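Long-range contact in porphyranase B (Zobellia galactanivorans, PDB 3JUU), which cleaves the sulfated red-algal polysaccharide porphyran at the linkage between beta-D-galactose and alpha-L-galactose-6-sulfate: residues N71-E83 / K90-R102. Sequence-based numbering, arbitrary orientation.
Sequences NGSLQITTTMLPE and KTYTHGGGYVGSR
Gly95 pairs with Thr79 across the two antiparallel strands: Thr79 N reaches Gly95 O at 3.0 Å, and Gly95 N returns to Thr79 O. A beta carbon at Gly95 would collide with Thr79 OG1, which packs 3.6 Å from Gly95 CA and is hydrogen-bonded to Asn66 ND2. Leu81 fills the hollow beside this pair, its CD2 against Gly95 N and its CD1 at 3.5 Å from Tyr92 O, while its own N donates a hydrogen bond to Thr93 O. A water joins Leu81 O to Thr93 O. Across the sheet from Leu81, Met80 has CG anti to the backbone N (chi1 -176°) and bends twice beyond it, laying SD over one face of the His94 ring, 3.9 Å from its centroid. Thr93 OG1 lies in the ring plane at its edge, hydrogen-bonded to ND1 (2.7 Å), and NE2 is hydrogen-bonded to Gly254 O, so both ring nitrogens are held. Replacing His94 by alanine would probably strip Met80 SD of the ring it lies over and leave Thr93 OG1 and Gly254 O without this partner. Past Gly96 the strands splay apart and side chains replace backbone bonds. Ile76 CG2 presses into the bare backbone of Gly97, 3.6 Å from its CA, and Ile76 CD1 meets Val99 CG2 at 3.8 Å. Leu74 extends this apolar row, with Ile67 packing on all three side chains. Strand 73-87 pairs on with strand 264-276, whereas strand 90-101 peels off to pair with 237-242: a beta hairpin whose arms part to pair with different strands, within the jelly-roll beta-sandwich of glycoside hydrolase family 16.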
loop_
_atom_site.group_PDB
_atom_site.type_symbol
_atom_site.label_atom_id
_atom_site.label_comp_id
_atom_site.label_asym_id
_atom_site.label_seq_id
_atom_site.Cartn_x
_atom_site.Cartn_y
_atom_site.Cartn_z
ATOM N N ASN A 71 -16.888 -12.368 1.526
ATOM C CA ASN A 71 -16.668 -12.762 2.919
ATOM C C ASN A 71 -15.997 -11.716 3.822
ATOM O O ASN A 71 -15.163 -12.071 4.656
ATOM C CB ASN A 71 -15.906 -14.070 2.933
ATOM C CG ASN A 71 -16.703 -15.163 2.287
ATOM O OD1 ASN A 71 -17.951 -15.118 2.360
ATOM N ND2 ASN A 71 -16.031 -16.108 1.646
ATOM N N GLY A 72 -16.438 -10.476 3.699
ATOM C CA GLY A 72 -15.886 -9.385 4.538
ATOM C C GLY A 72 -14.395 -9.123 4.201
ATOM O O GLY A 72 -13.612 -8.823 5.085
ATOM N N SER A 73 -14.017 -9.278 2.942
ATOM C CA SER A 73 -12.635 -8.932 2.550
ATOM C C SER A 73 -12.638 -8.266 1.176
ATOM O O SER A 73 -13.571 -8.492 0.308
ATOM C CB SER A 73 -11.759 -10.198 2.546
ATOM O OG SER A 73 -12.091 -10.996 1.397
ATOM N N LEU A 74 -11.613 -7.450 0.945
ATOM C CA LEU A 74 -11.347 -6.875 -0.370
ATOM C C LEU A 74 -10.416 -7.816 -1.130
ATOM O O LEU A 74 -9.436 -8.302 -0.516
ATOM C CB LEU A 74 -10.632 -5.550 -0.167
ATOM C CG LEU A 74 -10.020 -4.929 -1.414
ATOM C CD1 LEU A 74 -11.023 -4.509 -2.472
ATOM C CD2 LEU A 74 -9.180 -3.652 -0.950
ATOM N N GLN A 75 -10.675 -8.074 -2.425
ATOM C CA GLN A 75 -9.888 -9.015 -3.214
ATOM C C GLN A 75 -9.421 -8.215 -4.411
ATOM O O GLN A 75 -10.246 -7.568 -5.098
ATOM C CB GLN A 75 -10.737 -10.214 -3.674
ATOM C CG GLN A 75 -11.288 -10.977 -2.425
ATOM C CD GLN A 75 -12.088 -12.149 -2.826
ATOM O OE1 GLN A 75 -12.922 -12.069 -3.760
ATOM N NE2 GLN A 75 -11.788 -13.276 -2.238
ATOM N N ILE A 76 -8.081 -8.171 -4.621
ATOM C CA ILE A 76 -7.527 -7.557 -5.847
ATOM C C ILE A 76 -6.830 -8.698 -6.581
ATOM O O ILE A 76 -5.850 -9.277 -6.098
ATOM C CB ILE A 76 -6.524 -6.391 -5.539
ATOM C CG1 ILE A 76 -7.171 -5.376 -4.562
ATOM C CG2 ILE A 76 -6.091 -5.729 -6.903
ATOM C CD1 ILE A 76 -6.209 -4.118 -4.339
ATOM N N THR A 77 -7.367 -9.037 -7.756
ATOM C CA THR A 77 -6.950 -10.275 -8.401
ATOM C C THR A 77 -6.114 -9.944 -9.650
ATOM O O THR A 77 -6.538 -9.133 -10.478
ATOM C CB THR A 77 -8.231 -11.063 -8.815
ATOM O OG1 THR A 77 -8.944 -11.488 -7.631
ATOM C CG2 THR A 77 -7.818 -12.337 -9.604
ATOM N N THR A 78 -4.989 -10.610 -9.825
ATOM C CA THR A 78 -4.189 -10.444 -11.032
ATOM C C THR A 78 -4.701 -11.315 -12.172
ATOM O O THR A 78 -5.104 -12.482 -11.940
ATOM C CB THR A 78 -2.758 -10.849 -10.820
ATOM O OG1 THR A 78 -2.677 -12.217 -10.424
ATOM C CG2 THR A 78 -1.993 -9.952 -9.761
ATOM N N THR A 79 -4.617 -10.777 -13.384
ATOM C CA THR A 79 -5.116 -11.513 -14.591
ATOM C C THR A 79 -4.193 -11.338 -15.772
ATOM O O THR A 79 -3.280 -10.453 -15.783
ATOM C CB THR A 79 -6.542 -11.061 -15.005
ATOM O OG1 THR A 79 -6.548 -9.668 -15.320
ATOM C CG2 THR A 79 -7.584 -11.301 -13.903
ATOM N N MET A 80 -4.352 -12.239 -16.741
ATOM C CA MET A 80 -3.758 -12.013 -18.052
ATOM C C MET A 80 -4.852 -11.231 -18.830
ATOM O O MET A 80 -6.026 -11.587 -18.791
ATOM C CB MET A 80 -3.426 -13.345 -18.740
ATOM C CG MET A 80 -2.716 -13.096 -20.087
ATOM S SD MET A 80 -1.009 -12.541 -19.868
ATOM C CE MET A 80 -0.200 -14.034 -19.254
ATOM N N LEU A 81 -4.514 -10.124 -19.479
ATOM C CA LEU A 81 -5.559 -9.466 -20.282
ATOM C C LEU A 81 -5.802 -10.416 -21.516
ATOM O O LEU A 81 -4.901 -11.053 -22.013
ATOM C CB LEU A 81 -5.039 -8.130 -20.810
ATOM C CG LEU A 81 -4.570 -7.102 -19.718
ATOM C CD1 LEU A 81 -4.043 -5.815 -20.443
ATOM C CD2 LEU A 81 -5.705 -6.802 -18.717
ATOM N N PRO A 82 -7.017 -10.429 -22.009
ATOM C CA PRO A 82 -7.340 -11.378 -23.067
ATOM C C PRO A 82 -6.709 -10.942 -24.392
ATOM O O PRO A 82 -6.386 -11.796 -25.245
ATOM C CB PRO A 82 -8.887 -11.356 -23.103
ATOM C CG PRO A 82 -9.274 -9.969 -22.502
ATOM C CD PRO A 82 -8.200 -9.809 -21.392
ATOM N N GLU A 83 -6.422 -9.656 -24.525
ATOM C CA GLU A 83 -5.598 -9.168 -25.630
ATOM C C GLU A 83 -4.814 -7.948 -25.104
ATOM O O GLU A 83 -5.251 -7.302 -24.180
ATOM C CB GLU A 83 -6.500 -8.803 -26.840
ATOM C CG GLU A 83 -7.367 -7.613 -26.696
ATOM C CD GLU A 83 -8.437 -7.630 -27.845
ATOM O OE1 GLU A 83 -8.036 -7.418 -29.011
ATOM O OE2 GLU A 83 -9.646 -7.930 -27.584
ATOM N N LYS A 90 2.485 2.603 -24.650
ATOM C CA LYS A 90 3.085 1.373 -24.079
ATOM C C LYS A 90 2.082 0.189 -24.128
ATOM O O LYS A 90 0.851 0.370 -23.996
ATOM C CB LYS A 90 3.493 1.665 -22.630
ATOM C CG LYS A 90 4.564 2.702 -22.536
ATOM C CD LYS A 90 5.116 2.819 -21.157
ATOM C CE LYS A 90 6.513 3.519 -21.235
ATOM N NZ LYS A 90 7.166 3.859 -19.900
ATOM N N THR A 91 2.627 -1.022 -24.273
ATOM C CA THR A 91 1.769 -2.212 -24.314
ATOM C C THR A 91 1.569 -2.780 -22.873
ATOM O O THR A 91 2.554 -3.044 -22.151
ATOM C CB THR A 91 2.440 -3.257 -25.235
ATOM O OG1 THR A 91 2.354 -2.776 -26.605
ATOM C CG2 THR A 91 1.673 -4.616 -25.172
ATOM N N TYR A 92 0.317 -2.987 -22.527
ATOM C CA TYR A 92 -0.112 -3.687 -21.296
ATOM C C TYR A 92 -0.595 -5.101 -21.657
ATOM O O TYR A 92 -1.385 -5.273 -22.641
ATOM C CB TYR A 92 -1.237 -2.891 -20.683
ATOM C CG TYR A 92 -0.763 -1.571 -20.074
ATOM C CD1 TYR A 92 -0.521 -1.449 -18.676
ATOM C CD2 TYR A 92 -0.628 -0.436 -20.867
ATOM C CE1 TYR A 92 -0.065 -0.227 -18.130
ATOM C CE2 TYR A 92 -0.115 0.770 -20.308
ATOM C CZ TYR A 92 0.141 0.870 -18.958
ATOM O OH TYR A 92 0.613 2.114 -18.436
ATOM N N THR A 93 -0.155 -6.092 -20.878
ATOM C CA THR A 93 -0.530 -7.470 -21.155
ATOM C C THR A 93 -1.182 -8.101 -19.972
ATOM O O THR A 93 -1.771 -9.169 -20.096
ATOM C CB THR A 93 0.697 -8.286 -21.474
ATOM O OG1 THR A 93 1.699 -8.069 -20.444
ATOM C CG2 THR A 93 1.328 -7.847 -22.812
ATOM N N HIS A 94 -1.074 -7.449 -18.797
ATOM C CA HIS A 94 -1.603 -8.061 -17.541
ATOM C C HIS A 94 -2.558 -7.099 -16.848
ATOM O O HIS A 94 -2.443 -5.840 -17.014
ATOM C CB HIS A 94 -0.449 -8.377 -16.571
ATOM C CG HIS A 94 0.428 -9.516 -17.015
ATOM N ND1 HIS A 94 1.260 -9.441 -18.119
ATOM C CD2 HIS A 94 0.574 -10.773 -16.519
ATOM C CE1 HIS A 94 1.924 -10.575 -18.251
ATOM N NE2 HIS A 94 1.483 -11.418 -17.316
ATOM N N GLY A 95 -3.496 -7.663 -16.064
ATOM C CA GLY A 95 -4.403 -6.811 -15.262
ATOM C C GLY A 95 -4.021 -6.840 -13.800
ATOM O O GLY A 95 -3.829 -7.919 -13.260
ATOM N N GLY A 96 -3.905 -5.660 -13.165
ATOM C CA GLY A 96 -3.780 -5.584 -11.673
ATOM C C GLY A 96 -4.952 -4.781 -11.201
ATOM O O GLY A 96 -6.058 -4.858 -11.792
ATOM N N GLY A 97 -4.790 -4.038 -10.085
ATOM C CA GLY A 97 -5.919 -3.289 -9.594
ATOM C C GLY A 97 -5.418 -2.200 -8.667
ATOM O O GLY A 97 -4.284 -2.268 -8.113
ATOM N N TYR A 98 -6.290 -1.206 -8.495
ATOM C CA TYR A 98 -5.913 0.022 -7.754
ATOM C C TYR A 98 -7.102 0.359 -6.918
ATOM O O TYR A 98 -8.278 0.325 -7.425
ATOM C CB TYR A 98 -5.584 1.130 -8.751
ATOM C CG TYR A 98 -5.494 2.569 -8.171
ATOM C CD1 TYR A 98 -4.281 3.194 -8.041
ATOM C CD2 TYR A 98 -6.664 3.247 -7.711
ATOM C CE1 TYR A 98 -4.178 4.499 -7.537
ATOM C CE2 TYR A 98 -6.568 4.559 -7.202
ATOM C CZ TYR A 98 -5.315 5.158 -7.157
ATOM O OH TYR A 98 -5.164 6.421 -6.733
ATOM N N VAL A 99 -6.854 0.607 -5.633
ATOM C CA VAL A 99 -7.937 1.092 -4.782
ATOM C C VAL A 99 -7.335 2.268 -3.987
ATOM O O VAL A 99 -6.357 2.039 -3.253
ATOM C CB VAL A 99 -8.404 -0.013 -3.779
ATOM C CG1 VAL A 99 -9.635 0.539 -2.925
ATOM C CG2 VAL A 99 -8.799 -1.329 -4.487
ATOM N N GLY A 100 -7.860 3.485 -4.156
ATOM C CA GLY A 100 -7.377 4.648 -3.437
ATOM C C GLY A 100 -8.479 5.318 -2.614
ATOM O O GLY A 100 -9.669 5.373 -3.036
ATOM N N SER A 101 -8.121 5.777 -1.408
ATOM C CA SER A 101 -9.156 6.496 -0.569
ATOM C C SER A 101 -9.498 7.828 -1.185
ATOM O O SER A 101 -8.608 8.595 -1.582
ATOM C CB SER A 101 -8.704 6.631 0.927
ATOM O OG SER A 101 -7.595 7.534 1.052
ATOM N N ARG A 102 -10.792 8.130 -1.324
ATOM C CA ARG A 102 -11.125 9.445 -1.873
ATOM C C ARG A 102 -10.980 10.519 -0.757
ATOM O O ARG A 102 -10.851 11.694 -1.083
ATOM C CB ARG A 102 -12.574 9.439 -2.362
ATOM C CG ARG A 102 -12.788 8.497 -3.497
ATOM C CD ARG A 102 -14.268 8.647 -3.998
ATOM N NE ARG A 102 -14.531 7.633 -5.015
ATOM C CZ ARG A 102 -14.341 7.829 -6.332
ATOM N NH1 ARG A 102 -13.830 8.975 -6.805
ATOM N NH2 ARG A 102 -14.633 6.856 -7.184
HETATM O O HOH W 1 -2.346 -10.106 -22.613
#